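Side-chain contacts in sphingomyelinase C (Streptomyces griseocarneus, PDB 7CNE), which belongs to the endonuclease/exonuclease/phosphatase family and adopts the DNase I-like fold, in which two mixed beta-sheets are flanked by helices: residues T228-I233 and V265-S270; A34-A39 and T285-H290; F132-L137 and D179-P184; R169-I174 and A205-D210. One frame throughout, in Å; residues are numbered along the deposited sequence.

In the fold
The four contacts form two groups on the two-sheet fold. Beside the seven-stranded sheet, contact 1 joins two loop regions and contact 2 a loop to helix 30-39; their centres are 10 Å apart, and they meet where Ser232 OG bonds Asp286 OD1 and Asn231 ND2 bonds Ser288 O. Contacts 3 and 4, with centres 16 Å apart, share helix 162-180 on the six-stranded sheet and touch through Phe132 and Ile174. Between the groups, centres lie 28 to 33 Å apart. Contact 2 spans the longest sequence, and the other three fall within it; contacts 3 and 4 interlock along the chain before contact 1 begins. Contact 3 joins a helix end to a sheet, contact 4 two helices.

Contact 1 (T228-I233 and V265-S270); sequences TKENSI and VVQETS
Glu230 OE1 takes two bonds, one from Gln267 NE2 at 2.6 Å and one from a water at 2.8 Å. The hydrogen bond from the amide is short and moderately straight, with 157° at the hydrogen. OE1 lies close to the amide plane of Gln267, whereas NE2 reaches it from above the carboxylate plane, 43° out of it. The two side chains cross at about a right angle. The same water also donates to Gln267 OE1, at 2.9 Å, so it bridges OE1 of Glu230 to the amide oxygen and closes a small ring that should restrain the rotation of both flat groups. Gln267 reaches this far because its chain is fully extended, with CG anti to the backbone N (chi1 -176°); it springs from the centre of an inverse gamma turn. Besides this bond, NE2 meets the hydroxyl of Tyr291. The other carboxylate oxygen, OE2, forms a salt bridge to Arg243, which probably favours the charged state of Glu230. Almost nothing else touches here beyond the flank of Glu230, where CB lies 3.6 Å from Gln267 NE2. This polar link lies at the protein surface: Glu230 comes just ahead of Asn231, the N-cap of helix 232-237, while Gln267 lies in the loop running from strand 261-265 to strand 273-276, and His222 packs against both side chains.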
loop_
_atom_site.group_PDB
_atom_site.type_symbol
_atom_site.label_atom_id
_atom_site.label_comp_id
_atom_site.label_asym_id
_atom_site.label_seq_id
_atom_site.Cartn_x
_atom_site.Cartn_y
_atom_site.Cartn_z
ATOM N N THR A 228 -4.712 11.962 12.029
ATOM C CA THR A 228 -5.291 13.256 11.693
ATOM C C THR A 228 -4.959 14.358 12.701
ATOM O O THR A 228 -5.344 15.512 12.482
ATOM C CB THR A 228 -6.807 13.104 11.580
ATOM O OG1 THR A 228 -7.302 12.528 12.793
ATOM C CG2 THR A 228 -7.141 12.166 10.428
ATOM N N LYS A 229 -4.272 14.046 13.796
ATOM C CA LYS A 229 -3.845 15.086 14.728
ATOM C C LYS A 229 -2.360 15.417 14.594
ATOM O O LYS A 229 -2.007 16.583 14.385
ATOM C CB LYS A 229 -4.174 14.672 16.167
ATOM C CG LYS A 229 -3.667 15.651 17.222
ATOM C CD LYS A 229 -3.773 15.065 18.627
ATOM C CE LYS A 229 -3.698 16.155 19.693
ATOM N NZ LYS A 229 -2.552 17.082 19.455
ATOM N N GLU A 230 -1.483 14.404 14.657
ATOM C CA GLU A 230 -0.036 14.609 14.676
ATOM C C GLU A 230 0.617 14.633 13.299
ATOM O O GLU A 230 1.744 15.125 13.175
ATOM C CB GLU A 230 0.639 13.517 15.512
ATOM C CG GLU A 230 0.262 13.552 16.988
ATOM C CD GLU A 230 1.026 12.539 17.829
ATOM O OE1 GLU A 230 2.226 12.289 17.560
ATOM O OE2 GLU A 230 0.422 11.983 18.773
ATOM N N ASN A 231 -0.025 14.088 12.269
ATOM C CA ASN A 231 0.534 14.130 10.922
ATOM C C ASN A 231 0.056 15.411 10.245
ATOM O O ASN A 231 -1.151 15.647 10.145
ATOM C CB ASN A 231 0.140 12.882 10.121
ATOM C CG ASN A 231 0.693 12.899 8.705
ATOM O OD1 ASN A 231 0.275 13.713 7.886
ATOM N ND2 ASN A 231 1.643 12.010 8.415
ATOM N N SER A 232 1.003 16.231 9.770
ATOM C CA SER A 232 0.660 17.574 9.298
ATOM C C SER A 232 -0.174 17.553 8.017
ATOM O O SER A 232 -1.034 18.427 7.831
ATOM C CB SER A 232 1.935 18.403 9.100
ATOM O OG SER A 232 2.758 17.876 8.077
ATOM N N ILE A 233 0.042 16.574 7.132
ATOM C CA ILE A 233 -0.794 16.466 5.933
ATOM C C ILE A 233 -2.185 15.945 6.287
ATOM O O ILE A 233 -3.203 16.484 5.832
ATOM C CB ILE A 233 -0.114 15.576 4.874
ATOM C CG1 ILE A 233 1.153 16.256 4.348
ATOM C CG2 ILE A 233 -1.104 15.265 3.723
ATOM C CD1 ILE A 233 1.967 15.399 3.385
ATOM N N VAL A 265 4.524 0.925 13.307
ATOM C CA VAL A 265 4.161 2.217 12.731
ATOM C C VAL A 265 5.253 3.214 13.104
ATOM O O VAL A 265 5.516 3.441 14.290
ATOM C CB VAL A 265 2.788 2.683 13.233
ATOM C CG1 VAL A 265 2.352 3.958 12.494
ATOM C CG2 VAL A 265 1.741 1.559 13.077
ATOM N N VAL A 266 5.899 3.798 12.104
ATOM C CA VAL A 266 7.105 4.596 12.312
ATOM C C VAL A 266 6.757 6.053 12.045
ATOM O O VAL A 266 6.551 6.449 10.891
ATOM C CB VAL A 266 8.259 4.134 11.411
ATOM C CG1 VAL A 266 9.430 5.083 11.543
ATOM C CG2 VAL A 266 8.677 2.702 11.750
ATOM N N GLN A 267 6.716 6.861 13.106
ATOM C CA GLN A 267 6.388 8.287 12.998
ATOM C C GLN A 267 7.664 9.081 12.708
ATOM O O GLN A 267 8.269 9.694 13.589
ATOM C CB GLN A 267 5.696 8.756 14.273
ATOM C CG GLN A 267 5.215 10.203 14.281
ATOM C CD GLN A 267 4.578 10.574 15.605
ATOM O OE1 GLN A 267 5.164 10.365 16.665
ATOM N NE2 GLN A 267 3.356 11.088 15.555
ATOM N N GLU A 268 8.087 9.059 11.441
ATOM C CA GLU A 268 9.282 9.777 11.002
ATOM C C GLU A 268 8.855 11.040 10.259
ATOM O O GLU A 268 8.144 10.960 9.247
ATOM C CB GLU A 268 10.175 8.908 10.109
ATOM C CG GLU A 268 11.337 9.698 9.468
ATOM C CD GLU A 268 12.271 8.866 8.581
ATOM O OE1 GLU A 268 12.243 7.618 8.641
ATOM O OE2 GLU A 268 13.052 9.472 7.818
ATOM N N THR A 269 9.269 12.201 10.767
ATOM C CA THR A 269 8.924 13.470 10.143
ATOM C C THR A 269 9.993 13.890 9.138
ATOM O O THR A 269 11.075 13.301 9.046
ATOM C CB THR A 269 8.734 14.576 11.184
ATOM O OG1 THR A 269 9.941 14.753 11.934
ATOM C CG2 THR A 269 7.587 14.241 12.121
ATOM N N SER A 270 9.672 14.929 8.378
ATOM C CA SER A 270 10.528 15.430 7.320
ATOM C C SER A 270 10.912 16.871 7.613
ATOM O O SER A 270 10.262 17.558 8.405
ATOM C CB SER A 270 9.827 15.365 5.958
ATOM O OG SER A 270 8.813 16.371 5.843
HETATM O O HOH W 1 4.124 11.159 19.227
#

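Contact 2 (A34-A39 and T285-H290); sequences AREIAA and TDLSGH
Leu287 presses against one side of helix 30-39 from a loop that also holds an ST turn at Ser288; this loop connects strand 281-284 with strand 293-297 of the seven-stranded sheet. The contact across the two segments is apolar. The leucine fork meets the helix with both methyls: CD2 packs on Glu36 CB at 3.6 Å, while CD1 rests against the peptide joining Glu36 to Ile37, 3.7 Å from Ile37 N and equally close to Glu36 O. Behind the fork, Leu287 CB lies 3.9 Å from Ile37 CG1, and the two chains run antiparallel as they pass. Glu36 offers only the base of its side chain, for the chain bends at chi2 (-53°) and carries the carboxylate off from the leucine. Tyr15 of strand 12-19 touches both Ile37 and Leu287, placing the pair between the helix and this sheet.

Hydrogen bonds also hold the loop, one of them from the same helix: Leu287 O accepts from Arg33 NH1, and farther along His290 hydrogen-bonds Asp247 through ND1 and, through NE2, a succinic acid that probably came from the crystallisation liquor. Within the ST turn, Ser288 OG is bonded to Asn16 O and also accepts from His290 N at 3.3 Å, with 145° at the hydrogen.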
loop_
_atom_site.group_PDB
_atom_site.type_symbol
_atom_site.label_atom_id
_atom_site.label_comp_id
_atom_site.label_asym_id
_atom_site.label_seq_id
_atom_site.Cartn_x
_atom_site.Cartn_y
_atom_site.Cartn_z
ATOM N N ALA A 34 8.351 12.912 -3.533
ATOM C CA ALA A 34 8.782 11.646 -4.127
ATOM C C ALA A 34 10.288 11.466 -4.012
ATOM O O ALA A 34 10.775 10.359 -3.744
ATOM C CB ALA A 34 8.363 11.570 -5.593
ATOM N N ARG A 35 11.043 12.540 -4.249
ATOM C CA ARG A 35 12.491 12.475 -4.080
ATOM C C ARG A 35 12.851 12.242 -2.618
ATOM O O ARG A 35 13.688 11.389 -2.302
ATOM C CB ARG A 35 13.132 13.764 -4.611
ATOM C CG ARG A 35 14.667 13.775 -4.607
ATOM C CD ARG A 35 15.225 15.012 -5.333
ATOM N NE ARG A 35 15.147 14.922 -6.795
ATOM C CZ ARG A 35 16.132 14.491 -7.590
ATOM N NH1 ARG A 35 17.290 14.090 -7.075
ATOM N NH2 ARG A 35 15.958 14.459 -8.910
ATOM N N GLU A 36 12.185 12.951 -1.709
ATOM C CA GLU A 36 12.485 12.812 -0.286
ATOM C C GLU A 36 12.073 11.451 0.279
ATOM O O GLU A 36 12.722 10.946 1.207
ATOM C CB GLU A 36 11.809 13.948 0.472
ATOM C CG GLU A 36 12.495 15.275 0.204
ATOM C CD GLU A 36 13.990 15.192 0.461
ATOM O OE1 GLU A 36 14.788 15.178 -0.510
ATOM O OE2 GLU A 36 14.359 15.105 1.644
ATOM N N ILE A 37 11.009 10.843 -0.252
ATOM C CA ILE A 37 10.601 9.519 0.222
ATOM C C ILE A 37 11.688 8.487 -0.062
ATOM O O ILE A 37 12.005 7.650 0.792
ATOM C CB ILE A 37 9.252 9.108 -0.403
ATOM C CG1 ILE A 37 8.109 9.918 0.196
ATOM C CG2 ILE A 37 8.971 7.632 -0.148
ATOM C CD1 ILE A 37 6.788 9.800 -0.631
ATOM N N ALA A 38 12.276 8.518 -1.264
ATOM C CA ALA A 38 13.357 7.580 -1.554
ATOM C C ALA A 38 14.562 7.769 -0.637
ATOM O O ALA A 38 15.339 6.826 -0.459
ATOM C CB ALA A 38 13.801 7.696 -3.013
ATOM N N ALA A 39 14.744 8.951 -0.046
ATOM C CA ALA A 39 15.888 9.173 0.831
ATOM C C ALA A 39 15.560 9.004 2.310
ATOM O O ALA A 39 16.482 9.020 3.138
ATOM C CB ALA A 39 16.487 10.567 0.591
ATOM N N THR A 285 5.425 19.067 7.507
ATOM C CA THR A 285 6.598 18.377 8.037
ATOM C C THR A 285 6.433 16.865 7.953
ATOM O O THR A 285 7.009 16.132 8.759
ATOM C CB THR A 285 6.891 18.799 9.480
ATOM O OG1 THR A 285 5.671 18.875 10.219
ATOM C CG2 THR A 285 7.613 20.158 9.522
ATOM N N ASP A 286 5.643 16.386 6.988
ATOM C CA ASP A 286 5.528 14.960 6.706
ATOM C C ASP A 286 5.532 14.754 5.202
ATOM O O ASP A 286 5.138 15.645 4.443
ATOM C CB ASP A 286 4.258 14.337 7.295
ATOM C CG ASP A 286 4.169 14.514 8.793
ATOM O OD1 ASP A 286 3.691 15.581 9.230
ATOM O OD2 ASP A 286 4.593 13.595 9.526
ATOM N N LEU A 287 5.981 13.571 4.778
ATOM C CA LEU A 287 6.066 13.282 3.355
ATOM C C LEU A 287 4.763 12.725 2.795
ATOM O O LEU A 287 4.607 12.647 1.571
ATOM C CB LEU A 287 7.223 12.316 3.083
ATOM C CG LEU A 287 8.609 12.930 3.334
ATOM C CD1 LEU A 287 9.720 11.920 3.074
ATOM C CD2 LEU A 287 8.807 14.168 2.476
ATOM N N SER A 288 3.825 12.358 3.655
ATOM C CA SER A 288 2.498 11.942 3.223
ATOM C C SER A 288 1.587 12.018 4.436
ATOM O O SER A 288 2.025 12.347 5.545
ATOM C CB SER A 288 2.514 10.542 2.595
ATOM O OG SER A 288 2.530 9.525 3.569
ATOM N N GLY A 289 0.304 11.730 4.215
ATOM C CA GLY A 289 -0.642 11.727 5.309
ATOM C C GLY A 289 -0.615 10.483 6.162
ATOM O O GLY A 289 -1.202 10.478 7.249
ATOM N N HIS A 290 0.059 9.432 5.699
ATOM C CA HIS A 290 0.224 8.196 6.447
ATOM C C HIS A 290 1.623 8.133 7.061
ATOM O O HIS A 290 2.556 8.810 6.621
ATOM C CB HIS A 290 0.010 6.977 5.542
ATOM C CG HIS A 290 -1.419 6.763 5.131
ATOM N ND1 HIS A 290 -2.155 5.672 5.541
ATOM C CD2 HIS A 290 -2.241 7.490 4.336
ATOM C CE1 HIS A 290 -3.369 5.739 5.022
ATOM N NE2 HIS A 290 -3.448 6.837 4.291
#

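Contact 3 (F132-L137 and D179-P184)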
loop_
_atom_site.group_PDB
_atom_site.type_symbol
_atom_site.label_atom_id
_atom_site.label_comp_id
_atom_site.label_asym_id
_atom_site.label_seq_id
_atom_site.Cartn_x
_atom_site.Cartn_y
_atom_site.Cartn_z
ATOM N N PHE A 132 -4.851 -5.020 -7.007
ATOM C CA PHE A 132 -3.687 -5.507 -6.286
ATOM C C PHE A 132 -2.656 -6.070 -7.254
ATOM O O PHE A 132 -2.973 -6.474 -8.379
ATOM C CB PHE A 132 -4.056 -6.555 -5.204
ATOM C CG PHE A 132 -4.797 -7.775 -5.706
ATOM C CD1 PHE A 132 -6.186 -7.788 -5.771
ATOM C CD2 PHE A 132 -4.113 -8.932 -6.041
ATOM C CE1 PHE A 132 -6.867 -8.917 -6.196
ATOM C CE2 PHE A 132 -4.803 -10.074 -6.465
ATOM C CZ PHE A 132 -6.181 -10.055 -6.537
ATOM N N ALA A 133 -1.404 -6.033 -6.813
ATOM C CA ALA A 133 -0.300 -6.667 -7.510
ATOM C C ALA A 133 0.057 -7.951 -6.782
ATOM O O ALA A 133 0.067 -7.989 -5.551
ATOM C CB ALA A 133 0.922 -5.746 -7.564
ATOM N N TYR A 134 0.358 -8.997 -7.546
ATOM C CA TYR A 134 0.804 -10.275 -7.003
ATOM C C TYR A 134 2.210 -10.535 -7.508
ATOM O O TYR A 134 2.423 -10.596 -8.721
ATOM C CB TYR A 134 -0.119 -11.411 -7.438
ATOM C CG TYR A 134 0.376 -12.798 -7.102
ATOM C CD1 TYR A 134 0.419 -13.238 -5.781
ATOM C CD2 TYR A 134 0.755 -13.689 -8.105
ATOM C CE1 TYR A 134 0.839 -14.508 -5.462
ATOM C CE2 TYR A 134 1.197 -14.972 -7.790
ATOM C CZ TYR A 134 1.233 -15.369 -6.467
ATOM O OH TYR A 134 1.646 -16.640 -6.135
ATOM N N VAL A 135 3.167 -10.696 -6.595
ATOM C CA VAL A 135 4.540 -10.982 -6.987
ATOM C C VAL A 135 5.016 -12.242 -6.283
ATOM O O VAL A 135 4.688 -12.483 -5.116
ATOM C CB VAL A 135 5.506 -9.808 -6.708
ATOM C CG1 VAL A 135 5.021 -8.578 -7.411
ATOM C CG2 VAL A 135 5.674 -9.555 -5.219
ATOM N N VAL A 136 5.767 -13.057 -7.018
ATOM C CA VAL A 136 6.488 -14.199 -6.477
ATOM C C VAL A 136 7.958 -13.827 -6.502
ATOM O O VAL A 136 8.507 -13.542 -7.571
ATOM C CB VAL A 136 6.244 -15.481 -7.287
ATOM C CG1 VAL A 136 7.053 -16.636 -6.683
ATOM C CG2 VAL A 136 4.763 -15.821 -7.323
ATOM N N LEU A 137 8.586 -13.802 -5.331
ATOM C CA LEU A 137 10.001 -13.485 -5.214
ATOM C C LEU A 137 10.817 -14.745 -4.970
ATOM O O LEU A 137 10.363 -15.677 -4.303
ATOM C CB LEU A 137 10.244 -12.502 -4.072
ATOM C CG LEU A 137 9.292 -11.298 -4.047
ATOM C CD1 LEU A 137 9.502 -10.509 -2.774
ATOM C CD2 LEU A 137 9.481 -10.410 -5.288
ATOM N N ASP A 179 -5.975 -18.642 -3.212
ATOM C CA ASP A 179 -6.354 -20.048 -3.092
ATOM C C ASP A 179 -6.237 -20.772 -4.431
ATOM O O ASP A 179 -5.704 -21.890 -4.504
ATOM C CB ASP A 179 -7.776 -20.134 -2.533
ATOM C CG ASP A 179 -8.187 -21.555 -2.219
ATOM O OD1 ASP A 179 -9.077 -22.078 -2.916
ATOM O OD2 ASP A 179 -7.582 -22.160 -1.305
ATOM N N ALA A 180 -6.710 -20.135 -5.506
ATOM C CA ALA A 180 -6.656 -20.714 -6.841
ATOM C C ALA A 180 -5.230 -20.900 -7.341
ATOM O O ALA A 180 -5.003 -21.733 -8.225
ATOM C CB ALA A 180 -7.446 -19.840 -7.819
ATOM N N LYS A 181 -4.264 -20.154 -6.796
ATOM C CA LYS A 181 -2.863 -20.367 -7.134
ATOM C C LYS A 181 -2.302 -21.646 -6.520
ATOM O O LYS A 181 -1.213 -22.077 -6.918
ATOM C CB LYS A 181 -2.022 -19.169 -6.668
ATOM C CG LYS A 181 -2.151 -17.904 -7.528
ATOM C CD LYS A 181 -1.507 -18.090 -8.900
ATOM C CE LYS A 181 -1.713 -16.860 -9.791
ATOM N NZ LYS A 181 -1.063 -17.056 -11.130
ATOM N N ASN A 182 -3.001 -22.240 -5.554
ATOM C CA ASN A 182 -2.549 -23.457 -4.868
ATOM C C ASN A 182 -1.104 -23.321 -4.391
ATOM O O ASN A 182 -0.236 -24.146 -4.693
ATOM C CB ASN A 182 -2.719 -24.685 -5.771
ATOM C CG ASN A 182 -4.178 -25.006 -6.048
ATOM O OD1 ASN A 182 -5.021 -25.004 -5.142
ATOM N ND2 ASN A 182 -4.487 -25.277 -7.306
ATOM N N ILE A 183 -0.847 -22.262 -3.634
ATOM C CA ILE A 183 0.514 -21.983 -3.160
ATOM C C ILE A 183 0.909 -23.023 -2.115
ATOM O O ILE A 183 0.151 -23.249 -1.157
ATOM C CB ILE A 183 0.590 -20.567 -2.582
ATOM C CG1 ILE A 183 0.228 -19.541 -3.660
ATOM C CG2 ILE A 183 1.992 -20.294 -1.982
ATOM C CD1 ILE A 183 0.013 -18.135 -3.113
ATOM N N PRO A 184 2.079 -23.651 -2.233
ATOM C CA PRO A 184 2.515 -24.608 -1.203
ATOM C C PRO A 184 2.536 -23.982 0.189
ATOM O O PRO A 184 2.960 -22.838 0.373
ATOM C CB PRO A 184 3.926 -25.004 -1.657
ATOM C CG PRO A 184 4.004 -24.652 -3.103
ATOM C CD PRO A 184 3.072 -23.484 -3.308
#
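Tyr134 reaches out from the middle of strand 131-139 and packs the outer end of its ring against Lys181 and Ile183, two residues near the end of helix 162-180 that lie on the same side of the ring plane. With CG anti to the backbone N (chi1 171°), the ring leans away from the sheet toward the end of the helix. Lys181 passes its aliphatic chain by the ring, CE lying 4.0 Å from Tyr134 CE2. Ile183 points back at the tyrosine, the two side chains meeting head-on: Ile183 CD1 is 3.7 Å from Tyr134 OH and 4.4 Å from the ring carbon CE1 of the same tyrosine. Both neighbours approach the ring obliquely. Phe177, one helical turn earlier, adds an edge-to-face contact with the same ring.

The path of the chain brings both residues to the ring. Asn182 N bonds to Asp179 O at 2.9 Å, and Asn182 then leaves helical geometry with a positive phi of 49°, so the backbone swings round and Ile183 returns toward the sheet. Lys181 bends at chi2 (-70°) before running straight to its amine.

The polar ends have partners on neighbouring strands: Tyr134 OH is hydrogen-bonded to His145 of strand 142-150, and Lys181 NZ forms a salt bridge with Glu114 of strand 110-117. Between the segments themselves only van der Waals packing remains, which implies that the lysine contributes carbon here and spends its charge on the sheet, while the tyrosine hydroxyl can meet a methyl without losing its hydrogen bond.

Contact 4 (R169-I174 and A205-D210); sequences RQFRQI and ASMLAD
Two neighbouring helices, 162-180 and 203-211, pack side by side, their short segments running nearly parallel at 28° with axes 8.9 Å apart at closest approach. Asp210 stands at the centre. Its OD1 is held by two nitrogens of Arg172 in a side-on salt bridge: NE at 2.8 Å and NH2 at 3.0 Å. Both N-H groups point at this one oxygen in the guanidinium plane, but the carboxylate is turned 62° against that plane; both donors approach from the same face of the carboxylate, NE from well above and NH2 on the syn side, nearer its plane. The arginine chain is extended from CG to NE, which carries NE and NH2 across to the aspartate at a slant. OD2 is bonded to Ser168 OG, so both carboxylate oxygens are engaged, and the charged form of Asp210 is probably favoured.

Helix 162-180 is the connection of a beta-alpha-beta crossover between the parallel strands 142-150 and 188-192, and helix 203-211 follows the second of these strands; Met207 and Leu208 of that helix touch strand 247-251, the outermost strand of the six-stranded sheet.

Deeper in the interface, Phe171 packs against Met207 over its face and Asp210 at its edge. Its CB meets Asp210 CB at 3.7 Å. Over one ring face sits Met207 CG, 4.0 Å from the ring centroid in a CH-pi contact displaced toward the rim, nearest to Phe171 CE2 at 3.6 Å. The sulfur adds an oblique Met-aromatic contact, with Met207 SD 4.8 Å from the Phe171 centroid, before the chain bends at chi3 (80°).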
loop_
_atom_site.group_PDB
_atom_site.type_symbol
_atom_site.label_atom_id
_atom_site.label_comp_id
_atom_site.label_asym_id
_atom_site.label_seq_id
_atom_site.Cartn_x
_atom_site.Cartn_y
_atom_site.Cartn_z
ATOM N N ARG A 169 -15.494 -7.603 0.224
ATOM C CA ARG A 169 -15.414 -8.331 -1.040
ATOM C C ARG A 169 -14.010 -8.253 -1.642
ATOM O O ARG A 169 -13.536 -9.220 -2.254
ATOM C CB ARG A 169 -16.457 -7.793 -2.024
ATOM C CG ARG A 169 -17.907 -8.183 -1.657
ATOM C CD ARG A 169 -18.934 -7.115 -2.064
ATOM N NE ARG A 169 -20.306 -7.558 -1.779
ATOM C CZ ARG A 169 -20.869 -7.528 -0.570
ATOM N NH1 ARG A 169 -20.191 -7.066 0.480
ATOM N NH2 ARG A 169 -22.121 -7.950 -0.403
ATOM N N GLN A 170 -13.329 -7.113 -1.487
ATOM C CA GLN A 170 -11.965 -7.007 -2.014
ATOM C C GLN A 170 -11.023 -7.978 -1.312
ATOM O O GLN A 170 -10.213 -8.652 -1.962
ATOM C CB GLN A 170 -11.454 -5.570 -1.884
ATOM C CG GLN A 170 -12.194 -4.575 -2.812
ATOM C CD GLN A 170 -11.714 -3.138 -2.654
ATOM O OE1 GLN A 170 -10.941 -2.825 -1.739
ATOM N NE2 GLN A 170 -12.162 -2.256 -3.552
ATOM N N PHE A 171 -11.115 -8.066 0.019
ATOM C CA PHE A 171 -10.274 -9.015 0.744
ATOM C C PHE A 171 -10.601 -10.452 0.344
ATOM O O PHE A 171 -9.698 -11.287 0.202
ATOM C CB PHE A 171 -10.442 -8.839 2.260
ATOM C CG PHE A 171 -10.091 -7.462 2.771
ATOM C CD1 PHE A 171 -8.964 -6.791 2.305
ATOM C CD2 PHE A 171 -10.891 -6.844 3.741
ATOM C CE1 PHE A 171 -8.629 -5.507 2.794
ATOM C CE2 PHE A 171 -10.572 -5.568 4.235
ATOM C CZ PHE A 171 -9.435 -4.897 3.749
ATOM N N ARG A 172 -11.890 -10.763 0.150
ATOM C CA ARG A 172 -12.237 -12.126 -0.268
ATOM C C ARG A 172 -11.819 -12.401 -1.710
ATOM O O ARG A 172 -11.482 -13.544 -2.050
ATOM C CB ARG A 172 -13.735 -12.384 -0.073
ATOM C CG ARG A 172 -14.119 -12.485 1.403
ATOM C CD ARG A 172 -15.536 -13.022 1.623
ATOM N NE ARG A 172 -16.020 -12.665 2.950
ATOM C CZ ARG A 172 -17.276 -12.793 3.363
ATOM N NH1 ARG A 172 -18.217 -13.271 2.545
ATOM N NH2 ARG A 172 -17.589 -12.426 4.602
ATOM N N GLN A 173 -11.813 -11.380 -2.568
ATOM C CA GLN A 173 -11.307 -11.578 -3.922
ATOM C C GLN A 173 -9.824 -11.929 -3.906
ATOM O O GLN A 173 -9.368 -12.786 -4.675
ATOM C CB GLN A 173 -11.551 -10.329 -4.777
ATOM C CG GLN A 173 -11.137 -10.538 -6.251
ATOM C CD GLN A 173 -11.203 -9.271 -7.109
ATOM O OE1 GLN A 173 -11.767 -8.254 -6.706
ATOM N NE2 GLN A 173 -10.632 -9.343 -8.304
ATOM N N ILE A 174 -9.055 -11.263 -3.039
ATOM C CA ILE A 174 -7.638 -11.577 -2.877
ATOM C C ILE A 174 -7.480 -12.999 -2.356
ATOM O O ILE A 174 -6.676 -13.787 -2.872
ATOM C CB ILE A 174 -6.975 -10.551 -1.938
ATOM C CG1 ILE A 174 -6.850 -9.192 -2.630
ATOM C CG2 ILE A 174 -5.596 -11.056 -1.426
ATOM C CD1 ILE A 174 -6.591 -8.059 -1.675
ATOM N N ALA A 205 -11.154 -7.336 12.890
ATOM C CA ALA A 205 -11.345 -8.781 12.966
ATOM C C ALA A 205 -12.007 -9.336 11.707
ATOM O O ALA A 205 -11.694 -10.452 11.283
ATOM C CB ALA A 205 -12.160 -9.149 14.212
ATOM N N SER A 206 -12.936 -8.598 11.096
ATOM C CA SER A 206 -13.526 -9.141 9.871
ATOM C C SER A 206 -12.541 -9.088 8.703
ATOM O O SER A 206 -12.576 -9.958 7.825
ATOM C CB SER A 206 -14.835 -8.426 9.529
ATOM O OG SER A 206 -14.642 -7.038 9.327
ATOM N N MET A 207 -11.645 -8.098 8.685
ATOM C CA MET A 207 -10.582 -8.091 7.679
ATOM C C MET A 207 -9.736 -9.362 7.761
ATOM O O MET A 207 -9.490 -10.023 6.742
ATOM C CB MET A 207 -9.710 -6.844 7.854
ATOM C CG MET A 207 -8.485 -6.810 6.953
ATOM S SD MET A 207 -7.399 -5.459 7.417
ATOM C CE MET A 207 -6.552 -6.201 8.834
ATOM N N LEU A 208 -9.290 -9.725 8.971
ATOM C CA LEU A 208 -8.518 -10.953 9.157
ATOM C C LEU A 208 -9.262 -12.166 8.610
ATOM O O LEU A 208 -8.678 -13.017 7.934
ATOM C CB LEU A 208 -8.205 -11.161 10.640
ATOM C CG LEU A 208 -7.318 -10.143 11.368
ATOM C CD1 LEU A 208 -7.170 -10.579 12.803
ATOM C CD2 LEU A 208 -5.949 -10.020 10.674
ATOM N N ALA A 209 -10.555 -12.268 8.914
ATOM C CA ALA A 209 -11.332 -13.420 8.461
ATOM C C ALA A 209 -11.546 -13.388 6.952
ATOM O O ALA A 209 -11.464 -14.428 6.289
ATOM C CB ALA A 209 -12.673 -13.466 9.198
ATOM N N ASP A 210 -11.809 -12.202 6.390
ATOM C CA ASP A 210 -12.058 -12.094 4.952
ATOM C C ASP A 210 -10.808 -12.400 4.133
ATOM O O ASP A 210 -10.888 -13.082 3.104
ATOM C CB ASP A 210 -12.582 -10.698 4.617
ATOM C CG ASP A 210 -14.038 -10.493 5.053
ATOM O OD1 ASP A 210 -14.782 -11.496 5.146
ATOM O OD2 ASP A 210 -14.423 -9.330 5.307
#